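Local structure of periplasmic binding protein (Mycobacterium smegmatis, 4MDY) at residues A[232-237]-A[261-266]; A[66-71]-A[268-273]; A[199-204]-A[284-289]. The protein probably binds an extracytoplasmic solute, perhaps an iron compound, and hands it to an ABC transporter for import. One frame throughout, in Å; residues are numbered along the deposited sequence.

Contact 1 (A[232-237]-A[261-266])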
loop_
_atom_site.group_PDB
_atom_site.type_symbol
_atom_site.label_atom_id
_atom_site.label_comp_id
_atom_site.label_asym_id
_atom_site.label_seq_id
_atom_site.Cartn_x
_atom_site.Cartn_y
_atom_site.Cartn_z
ATOM N N TRP A 232 -8.904 -10.651 7.641
ATOM C CA TRP A 232 -9.595 -10.517 6.365
ATOM C C TRP A 232 -9.744 -9.033 6.059
ATOM O O TRP A 232 -10.305 -8.283 6.865
ATOM C CB TRP A 232 -10.978 -11.143 6.433
ATOM C CG TRP A 232 -11.020 -12.572 6.864
ATOM C CD1 TRP A 232 -10.982 -13.050 8.148
ATOM C CD2 TRP A 232 -11.144 -13.716 6.015
ATOM N NE1 TRP A 232 -11.071 -14.420 8.146
ATOM C CE2 TRP A 232 -11.167 -14.857 6.850
ATOM C CE3 TRP A 232 -11.229 -13.892 4.627
ATOM C CZ2 TRP A 232 -11.288 -16.151 6.344
ATOM C CZ3 TRP A 232 -11.357 -15.178 4.125
ATOM C CH2 TRP A 232 -11.385 -16.294 4.985
ATOM N N THR A 233 -9.264 -8.603 4.896
ATOM C CA THR A 233 -9.272 -7.183 4.564
ATOM C C THR A 233 -10.607 -6.789 3.931
ATOM O O THR A 233 -10.678 -6.326 2.788
ATOM C CB THR A 233 -8.073 -6.792 3.682
ATOM O OG1 THR A 233 -8.073 -7.568 2.477
ATOM C CG2 THR A 233 -6.765 -7.026 4.459
ATOM N N THR A 234 -11.666 -6.998 4.706
ATOM C CA THR A 234 -13.011 -6.582 4.336
ATOM C C THR A 234 -13.100 -5.061 4.269
ATOM O O THR A 234 -12.383 -4.363 4.988
ATOM C CB THR A 234 -14.052 -7.101 5.352
ATOM O OG1 THR A 234 -13.610 -6.829 6.690
ATOM C CG2 THR A 234 -14.259 -8.591 5.189
ATOM N N GLU A 235 -13.991 -4.566 3.406
ATOM C CA GLU A 235 -14.224 -3.136 3.233
ATOM C C GLU A 235 -15.665 -2.755 3.592
ATOM O O GLU A 235 -16.050 -1.596 3.454
ATOM C CB GLU A 235 -13.926 -2.729 1.790
ATOM C CG GLU A 235 -12.494 -3.020 1.358
ATOM C CD GLU A 235 -12.218 -2.646 -0.087
ATOM O OE1 GLU A 235 -12.884 -1.722 -0.609
ATOM O OE2 GLU A 235 -11.329 -3.278 -0.700
ATOM N N SER A 236 -16.454 -3.724 4.053
ATOM C CA SER A 236 -17.816 -3.453 4.519
ATOM C C SER A 236 -18.371 -4.602 5.350
ATOM O O SER A 236 -17.800 -5.698 5.394
ATOM C CB SER A 236 -18.753 -3.187 3.339
ATOM O OG SER A 236 -18.915 -4.341 2.534
ATOM N N ASP A 237 -19.489 -4.326 6.013
ATOM C CA ASP A 237 -20.267 -5.350 6.693
ATOM C C ASP A 237 -20.763 -6.364 5.674
ATOM O O ASP A 237 -20.790 -7.561 5.956
ATOM C CB ASP A 237 -21.470 -4.727 7.410
ATOM C CG ASP A 237 -21.070 -3.829 8.570
ATOM O OD1 ASP A 237 -20.041 -4.106 9.228
ATOM O OD2 ASP A 237 -21.800 -2.847 8.828
ATOM N N ILE A 261 -10.361 -11.452 12.270
ATOM C CA ILE A 261 -10.430 -10.011 12.257
ATOM C C ILE A 261 -10.987 -9.585 10.900
ATOM O O ILE A 261 -10.412 -9.899 9.857
ATOM C CB ILE A 261 -9.047 -9.372 12.482
ATOM C CG1 ILE A 261 -8.515 -9.744 13.871
ATOM C CG2 ILE A 261 -9.136 -7.860 12.347
ATOM C CD1 ILE A 261 -7.061 -9.415 14.105
ATOM N N PHE A 262 -12.112 -8.882 10.923
ATOM C CA PHE A 262 -12.679 -8.303 9.717
ATOM C C PHE A 262 -12.420 -6.801 9.790
ATOM O O PHE A 262 -13.007 -6.093 10.611
ATOM C CB PHE A 262 -14.174 -8.617 9.593
ATOM C CG PHE A 262 -14.484 -10.095 9.570
ATOM C CD1 PHE A 262 -14.208 -10.861 8.443
ATOM C CD2 PHE A 262 -15.035 -10.723 10.679
ATOM C CE1 PHE A 262 -14.490 -12.222 8.416
ATOM C CE2 PHE A 262 -15.312 -12.078 10.657
ATOM C CZ PHE A 262 -15.044 -12.828 9.525
ATOM N N THR A 263 -11.512 -6.324 8.942
ATOM C CA THR A 263 -11.079 -4.940 8.993
ATOM C C THR A 263 -12.218 -3.998 8.629
ATOM O O THR A 263 -13.132 -4.354 7.879
ATOM C CB THR A 263 -9.914 -4.667 8.026
ATOM O OG1 THR A 263 -10.332 -4.946 6.681
ATOM C CG2 THR A 263 -8.694 -5.516 8.390
ATOM N N THR A 264 -12.141 -2.789 9.167
ATOM C CA THR A 264 -12.922 -1.680 8.649
ATOM C C THR A 264 -12.391 -1.313 7.268
ATOM O O THR A 264 -11.268 -1.683 6.896
ATOM C CB THR A 264 -12.812 -0.435 9.543
ATOM O OG1 THR A 264 -11.441 -0.022 9.633
ATOM C CG2 THR A 264 -13.368 -0.709 10.938
ATOM N N LYS A 265 -13.183 -0.575 6.506
ATOM C CA LYS A 265 -12.719 -0.079 5.214
ATOM C C LYS A 265 -11.400 0.697 5.336
ATOM O O LYS A 265 -10.498 0.528 4.507
ATOM C CB LYS A 265 -13.766 0.821 4.570
ATOM C CG LYS A 265 -13.398 1.244 3.159
ATOM C CD LYS A 265 -14.258 2.393 2.687
ATOM C CE LYS A 265 -14.125 2.612 1.198
ATOM N NZ LYS A 265 -14.936 3.789 0.806
ATOM N N GLU A 266 -11.288 1.545 6.357
ATOM C CA GLU A 266 -10.101 2.390 6.484
ATOM C C GLU A 266 -8.869 1.545 6.787
ATOM O O GLU A 266 -7.800 1.793 6.241
ATOM C CB GLU A 266 -10.267 3.485 7.546
ATOM C CG GLU A 266 -9.372 4.685 7.250
ATOM C CD GLU A 266 -9.090 5.574 8.441
ATOM O OE1 GLU A 266 -9.633 5.320 9.540
ATOM O OE2 GLU A 266 -8.312 6.538 8.264
#
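Thr234 and Thr263 have first torsions of 48° and 61°, which set each OG1 between its own backbone N and carbonyl carbon and turn it toward the other segment. The outcome is a reciprocal pair of hydrogen bonds. Thr263 OG1 donates to Thr234 O at 2.7 Å, and Thr234 OG1 donates to Thr263 O at 2.8 Å. Each hydroxyl meets its acceptor in the carbonyl plane, on a lone pair, so hydroxyls continue the link that amide groups make a few residues earlier. Threonine suits both places, since its hydroxyl sits one bond from CB and reaches a neighbouring main chain without a long arm.

Before this pair the link is a parallel beta bridge between Trp232 and Phe262: Trp232 N gives a bond to Ile261 O (2.8 Å), and Thr263 N gives one to Trp232 O (3.1 Å). Strands 229-233 and 260-262 are neighbours at one side of a four-stranded parallel sheet, and the largely helical connection between them makes a beta-alpha-beta crossover. The threonines lie near the C-terminal ends of the strands, where the chain turns into helices 237-244 and 265-273.

Trp232 and Phe262 leave the same sheet face side by side. Their planes differ by 25° and are slid apart with little overlap; Phe262 CE1 lies over the indole face, 3.6 Å from Trp232 CD1. Ile261 O lies at the edge of the indole, in its plane, while Trp232 NE1 donates a hydrogen bond to Asn260 OD1. Leu243 of helix 237-244 packs on the indole as well. Further on, Lys265 rests CB against Glu235 O (3.5 Å), and its extended chain carries NZ to a hydrogen bond with Gly59 O.

Contact 2 (A[66-71]-A[268-273])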
loop_
_atom_site.group_PDB
_atom_site.type_symbol
_atom_site.label_atom_id
_atom_site.label_comp_id
_atom_site.label_asym_id
_atom_site.label_seq_id
_atom_site.Cartn_x
_atom_site.Cartn_y
_atom_site.Cartn_z
ATOM N N TRP A 66 -7.118 9.092 0.536
ATOM C CA TRP A 66 -7.782 8.467 1.678
ATOM C C TRP A 66 -7.655 9.339 2.933
ATOM O O TRP A 66 -6.830 10.266 2.966
ATOM C CB TRP A 66 -7.207 7.056 1.898
ATOM C CG TRP A 66 -7.709 6.052 0.882
ATOM C CD1 TRP A 66 -7.482 6.062 -0.465
ATOM C CD2 TRP A 66 -8.526 4.905 1.137
ATOM N NE1 TRP A 66 -8.098 4.996 -1.060
ATOM C CE2 TRP A 66 -8.747 4.267 -0.098
ATOM C CE3 TRP A 66 -9.096 4.357 2.288
ATOM C CZ2 TRP A 66 -9.506 3.100 -0.209
ATOM C CZ3 TRP A 66 -9.850 3.201 2.172
ATOM C CH2 TRP A 66 -10.039 2.585 0.937
ATOM N N PRO A 67 -8.477 9.058 3.969
ATOM C CA PRO A 67 -8.561 9.953 5.126
ATOM C C PRO A 67 -7.230 10.308 5.795
ATOM O O PRO A 67 -7.070 11.416 6.278
ATOM C CB PRO A 67 -9.468 9.180 6.090
ATOM C CG PRO A 67 -10.360 8.394 5.190
ATOM C CD PRO A 67 -9.452 7.955 4.072
ATOM N N TRP A 68 -6.285 9.377 5.816
ATOM C CA TRP A 68 -4.990 9.621 6.466
ATOM C C TRP A 68 -4.084 10.608 5.715
ATOM O O TRP A 68 -3.049 11.005 6.236
ATOM C CB TRP A 68 -4.252 8.299 6.676
ATOM C CG TRP A 68 -4.059 7.547 5.413
ATOM C CD1 TRP A 68 -3.129 7.796 4.448
ATOM C CD2 TRP A 68 -4.837 6.440 4.945
ATOM N NE1 TRP A 68 -3.270 6.907 3.420
ATOM C CE2 TRP A 68 -4.310 6.064 3.695
ATOM C CE3 TRP A 68 -5.929 5.727 5.463
ATOM C CZ2 TRP A 68 -4.829 4.999 2.951
ATOM C CZ3 TRP A 68 -6.438 4.661 4.724
ATOM C CH2 TRP A 68 -5.886 4.312 3.484
ATOM N N ALA A 69 -4.451 10.984 4.490
ATOM C CA ALA A 69 -3.686 11.970 3.733
ATOM C C ALA A 69 -4.476 13.246 3.399
ATOM O O ALA A 69 -3.942 14.143 2.745
ATOM C CB ALA A 69 -3.139 11.341 2.466
ATOM N N GLN A 70 -5.720 13.340 3.877
ATOM C CA GLN A 70 -6.587 14.488 3.579
ATOM C C GLN A 70 -6.124 15.802 4.217
ATOM O O GLN A 70 -6.188 16.854 3.579
ATOM C CB GLN A 70 -8.043 14.179 3.980
ATOM C CG GLN A 70 -8.807 13.403 2.917
ATOM C CD GLN A 70 -9.060 14.243 1.675
ATOM O OE1 GLN A 70 -9.114 15.472 1.758
ATOM N NE2 GLN A 70 -9.200 13.588 0.513
ATOM N N ARG A 71 -5.663 15.741 5.466
ATOM C CA ARG A 71 -5.080 16.901 6.156
ATOM C C ARG A 71 -3.966 17.525 5.314
ATOM O O ARG A 71 -3.907 18.746 5.140
ATOM C CB ARG A 71 -4.502 16.480 7.520
ATOM C CG ARG A 71 -3.816 17.601 8.300
ATOM C CD ARG A 71 -3.067 17.093 9.534
ATOM N NE ARG A 71 -1.716 16.594 9.237
ATOM C CZ ARG A 71 -0.648 17.358 8.983
ATOM N NH1 ARG A 71 -0.744 18.686 8.967
ATOM N NH2 ARG A 71 0.530 16.789 8.733
ATOM N N ALA A 268 -8.499 -1.685 6.020
ATOM C CA ALA A 268 -8.229 -2.418 4.788
ATOM C C ALA A 268 -7.482 -1.523 3.815
ATOM O O ALA A 268 -6.500 -1.938 3.207
ATOM C CB ALA A 268 -9.519 -2.924 4.149
ATOM N N GLY A 269 -7.954 -0.290 3.666
ATOM C CA GLY A 269 -7.299 0.672 2.780
ATOM C C GLY A 269 -5.883 0.972 3.230
ATOM O O GLY A 269 -4.963 1.026 2.420
ATOM N N ALA A 270 -5.703 1.151 4.532
ATOM C CA ALA A 270 -4.394 1.496 5.079
ATOM C C ALA A 270 -3.370 0.390 4.825
ATOM O O ALA A 270 -2.253 0.669 4.420
ATOM C CB ALA A 270 -4.505 1.819 6.562
ATOM N N ILE A 271 -3.777 -0.863 5.006
ATOM C CA ILE A 271 -2.928 -2.021 4.693
ATOM C C ILE A 271 -2.558 -2.067 3.205
ATOM O O ILE A 271 -1.396 -2.278 2.855
ATOM C CB ILE A 271 -3.611 -3.336 5.109
ATOM C CG1 ILE A 271 -3.727 -3.399 6.630
ATOM C CG2 ILE A 271 -2.848 -4.548 4.583
ATOM C CD1 ILE A 271 -4.742 -4.402 7.139
ATOM N N ALA A 272 -3.550 -1.853 2.343
ATOM C CA ALA A 272 -3.352 -1.862 0.898
ATOM C C ALA A 272 -2.357 -0.808 0.442
ATOM O O ALA A 272 -1.479 -1.097 -0.364
ATOM C CB ALA A 272 -4.678 -1.656 0.179
ATOM N N PHE A 273 -2.497 0.410 0.951
ATOM C CA PHE A 273 -1.624 1.506 0.544
ATOM C C PHE A 273 -0.191 1.360 1.059
ATOM O O PHE A 273 0.755 1.785 0.385
ATOM C CB PHE A 273 -2.207 2.842 0.977
ATOM C CG PHE A 273 -3.075 3.471 -0.066
ATOM C CD1 PHE A 273 -4.340 2.960 -0.335
ATOM C CD2 PHE A 273 -2.622 4.564 -0.793
ATOM C CE1 PHE A 273 -5.141 3.539 -1.311
ATOM C CE2 PHE A 273 -3.414 5.136 -1.768
ATOM C CZ PHE A 273 -4.672 4.621 -2.024
#
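Trp66, Trp68 and Phe273 meet as an aromatic cluster. Within it, Trp68 and Phe273 form a T-shaped pair: the six-membered edge of the indole faces the phenyl ring, with planes at 71° and centroids 5.6 Å apart, and CZ2 is the atom that points in. Trp66 meets the same phenylalanine obliquely, neither stacked nor edge-on. Here Phe273 CE1 lies over the indole face, 3.3 Å from Trp66 NE1.

A CH-pi contact adds to the ring pairs. Gly269 CA sits over the six-membered ring of Trp66, 4.0 Å from its centroid. Glycine suits this place because it has no side chain on the surface turned to the indole, and the broad ring can lie directly against the helix backbone.

Plain van der Waals packing fills in the rest. Trp68 CH2 comes down on the peptide link between Gly269 and Ala270, 3.3 Å from Ala270 N, and Trp68 CZ3 touches the small Ala270 CB at 3.9 Å. With a first torsion of 56°, the indole of Trp68 is set so that Trp66 CB lies over one face, toward the rim. The indole's one polar atom, NE1, is satisfied by Asp42 OD2.

The tryptophans bridge a gap that the backbones leave wide: the axes of 67-71 and 268-273 pass 11.7 Å apart, inclined at 77°. This sets N-terminal helix 67-73 against C-terminal helix 265-273, consistent with packing between the two lobes of a solute-binding protein. Helix 40-46 touches Phe273 through Gln41 and Asp42, while Val281 of helix 279-294 packs on both Trp68 and Ala270.

Contact 3 (A[199-204]-A[284-289])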
loop_
_atom_site.group_PDB
_atom_site.type_symbol
_atom_site.label_atom_id
_atom_site.label_comp_id
_atom_site.label_asym_id
_atom_site.label_seq_id
_atom_site.Cartn_x
_atom_site.Cartn_y
_atom_site.Cartn_z
ATOM N N ASP A 199 5.856 -7.752 6.070
ATOM C CA ASP A 199 6.913 -7.348 7.008
ATOM C C ASP A 199 6.351 -6.677 8.255
ATOM O O ASP A 199 6.828 -6.924 9.365
ATOM C CB ASP A 199 7.934 -6.408 6.351
ATOM C CG ASP A 199 8.934 -7.139 5.468
ATOM O OD1 ASP A 199 9.066 -8.379 5.581
ATOM O OD2 ASP A 199 9.601 -6.460 4.658
ATOM N N PHE A 200 5.338 -5.834 8.084
ATOM C CA PHE A 200 4.760 -5.136 9.220
ATOM C C PHE A 200 4.222 -6.103 10.276
ATOM O O PHE A 200 4.306 -5.810 11.456
ATOM C CB PHE A 200 3.688 -4.125 8.789
ATOM C CG PHE A 200 2.362 -4.728 8.439
ATOM C CD1 PHE A 200 2.119 -5.236 7.166
ATOM C CD2 PHE A 200 1.333 -4.750 9.368
ATOM C CE1 PHE A 200 0.883 -5.773 6.843
ATOM C CE2 PHE A 200 0.092 -5.275 9.045
ATOM C CZ PHE A 200 -0.135 -5.787 7.783
ATOM N N LEU A 201 3.702 -7.251 9.848
ATOM C CA LEU A 201 3.197 -8.257 10.779
ATOM C C LEU A 201 4.343 -8.916 11.534
ATOM O O LEU A 201 4.266 -9.097 12.756
ATOM C CB LEU A 201 2.375 -9.316 10.048
ATOM C CG LEU A 201 1.083 -8.822 9.391
ATOM C CD1 LEU A 201 0.522 -9.898 8.480
ATOM C CD2 LEU A 201 0.057 -8.411 10.434
ATOM N N THR A 202 5.396 -9.263 10.799
ATOM C CA THR A 202 6.602 -9.853 11.372
ATOM C C THR A 202 7.244 -8.898 12.389
ATOM O O THR A 202 7.676 -9.327 13.464
ATOM C CB THR A 202 7.602 -10.238 10.254
ATOM O OG1 THR A 202 7.012 -11.246 9.421
ATOM C CG2 THR A 202 8.914 -10.778 10.826
ATOM N N GLN A 203 7.285 -7.610 12.051
ATOM C CA GLN A 203 7.845 -6.569 12.933
ATOM C C GLN A 203 7.057 -6.396 14.235
ATOM O O GLN A 203 7.614 -5.981 15.251
ATOM C CB GLN A 203 7.877 -5.216 12.223
ATOM C CG GLN A 203 8.928 -5.053 11.141
ATOM C CD GLN A 203 8.795 -3.705 10.434
ATOM O OE1 GLN A 203 7.886 -3.499 9.630
ATOM N NE2 GLN A 203 9.689 -2.779 10.745
HETATM N N MSE A 204 5.761 -6.697 14.191
HETATM C CA MSE A 204 4.919 -6.673 15.390
HETATM C C MSE A 204 5.090 -7.909 16.246
HETATM O O MSE A 204 4.512 -7.988 17.332
HETATM C CB MSE A 204 3.450 -6.577 14.986
HETATM C CG MSE A 204 3.052 -5.198 14.483
HETATM SE SE MSE A 204 1.142 -5.314 14.016
HETATM C CE MSE A 204 0.761 -3.571 13.198
ATOM N N ASP A 284 -1.999 1.907 14.654
ATOM C CA ASP A 284 -3.014 2.338 15.620
ATOM C C ASP A 284 -4.130 1.313 15.763
ATOM O O ASP A 284 -4.469 0.917 16.879
ATOM C CB ASP A 284 -3.636 3.680 15.220
ATOM C CG ASP A 284 -2.815 4.869 15.664
ATOM O OD1 ASP A 284 -1.958 4.716 16.559
ATOM O OD2 ASP A 284 -3.036 5.969 15.122
ATOM N N GLN A 285 -4.703 0.896 14.635
ATOM C CA GLN A 285 -5.996 0.193 14.646
ATOM C C GLN A 285 -5.912 -1.338 14.667
ATOM O O GLN A 285 -6.817 -1.999 15.183
ATOM C CB GLN A 285 -6.853 0.643 13.463
ATOM C CG GLN A 285 -7.160 2.133 13.474
ATOM C CD GLN A 285 -8.202 2.549 12.443
ATOM O OE1 GLN A 285 -8.978 1.727 11.947
ATOM N NE2 GLN A 285 -8.239 3.847 12.133
ATOM N N LEU A 286 -4.851 -1.910 14.104
ATOM C CA LEU A 286 -4.745 -3.369 14.046
ATOM C C LEU A 286 -4.383 -4.015 15.382
ATOM O O LEU A 286 -4.942 -5.061 15.712
ATOM C CB LEU A 286 -3.768 -3.826 12.947
ATOM C CG LEU A 286 -3.676 -5.347 12.709
ATOM C CD1 LEU A 286 -5.037 -5.984 12.448
ATOM C CD2 LEU A 286 -2.727 -5.646 11.559
ATOM N N PRO A 287 -3.435 -3.427 16.146
ATOM C CA PRO A 287 -3.079 -4.133 17.383
ATOM C C PRO A 287 -4.222 -4.366 18.384
ATOM O O PRO A 287 -4.286 -5.443 18.960
ATOM C CB PRO A 287 -1.948 -3.280 17.967
ATOM C CG PRO A 287 -1.310 -2.668 16.750
ATOM C CD PRO A 287 -2.470 -2.353 15.845
ATOM N N PRO A 288 -5.118 -3.383 18.587
ATOM C CA PRO A 288 -6.288 -3.678 19.433
ATOM C C PRO A 288 -7.134 -4.869 18.940
ATOM O O PRO A 288 -7.674 -5.628 19.760
ATOM C CB PRO A 288 -7.109 -2.386 19.370
ATOM C CG PRO A 288 -6.129 -1.313 19.030
ATOM C CD PRO A 288 -5.042 -1.955 18.216
ATOM N N GLU A 289 -7.257 -5.030 17.625
ATOM C CA GLU A 289 -8.011 -6.158 17.067
ATOM C C GLU A 289 -7.257 -7.463 17.307
ATOM O O GLU A 289 -7.849 -8.478 17.679
ATOM C CB GLU A 289 -8.256 -5.978 15.568
ATOM C CG GLU A 289 -9.045 -4.734 15.181
ATOM C CD GLU A 289 -10.520 -4.797 15.544
ATOM O OE1 GLU A 289 -11.136 -5.884 15.473
ATOM O OE2 GLU A 289 -11.080 -3.736 15.888
#
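Phe200 is the first residue of 199-204 to meet the other helix, through the rim of its ring. A first torsion of 78° places CG between the backbone N and the carbonyl carbon and swings the ring toward 284-289. Leu286 CD2 then lies at the ring edge, in its plane, 3.8 Å from Phe200 CE2. Leu201 CG lies 3.6 Å above one face, toward the rim, so the phenylalanine is packed from within its own helix as well as from across.

Leu201, next in sequence, sends its CD2 to the same methyl, Leu286 CD2, at 4.1 Å. That methyl is shared by Phe200, Leu201 and, more distantly, Met204, and the first two side chains cross that of Leu286 at about a right angle. Leu201 also leans on Val208 of the edge strand 207-208.

One helical turn after Phe200 comes Met204, a selenomethionine in this crystal. Its side chain runs extended (chi2 180°, chi3 -174°), which carries CE across to Pro287 CG at 4.2 Å and to Leu286 CD2 at 4.4 Å. A long unbranched chain suits this job, as the backbones stay well apart: the CA atoms of Met204 and Pro287 are separated by 8.6 Å. Pro287 and Pro288 lack an amide hydrogen, and helix 279-294 is kinked there. The contact packs helix 199-203 against helix 279-294 near the C-terminus, by the edge of the parallel sheet and helix 148-168, whose Val165 touches both Met204 and Pro287.

All the atoms that meet are carbons, so the contact works by dispersion and burial of apolar surface rather than directed bonds. With just 146 Å² buried over both sides, it probably depends on the fit of shapes with the side chains around it, such as Val165 and Val282.

Helix 265-273 joins contacts 1 and 2, whose centres are 13 Å apart: Ala268 CB packs against Thr234 O and Thr263 OG1, at 3.3 Å from each. Contact 3 lies about 15 Å from contact 1 and 16 Å from contact 2, centre to centre. It meets contact 1 through a probable hydrogen bond, Glu266 OE1 to Gln285 NE2 at 3.3 Å, but does not touch contact 2. A diethylene glycol fragment, probably from the crystallisation liquor, lies about 4 Å from the side chain of Glu235, which itself packs on Phe58, a position consistent with the interlobe cleft in which this family binds its ligands.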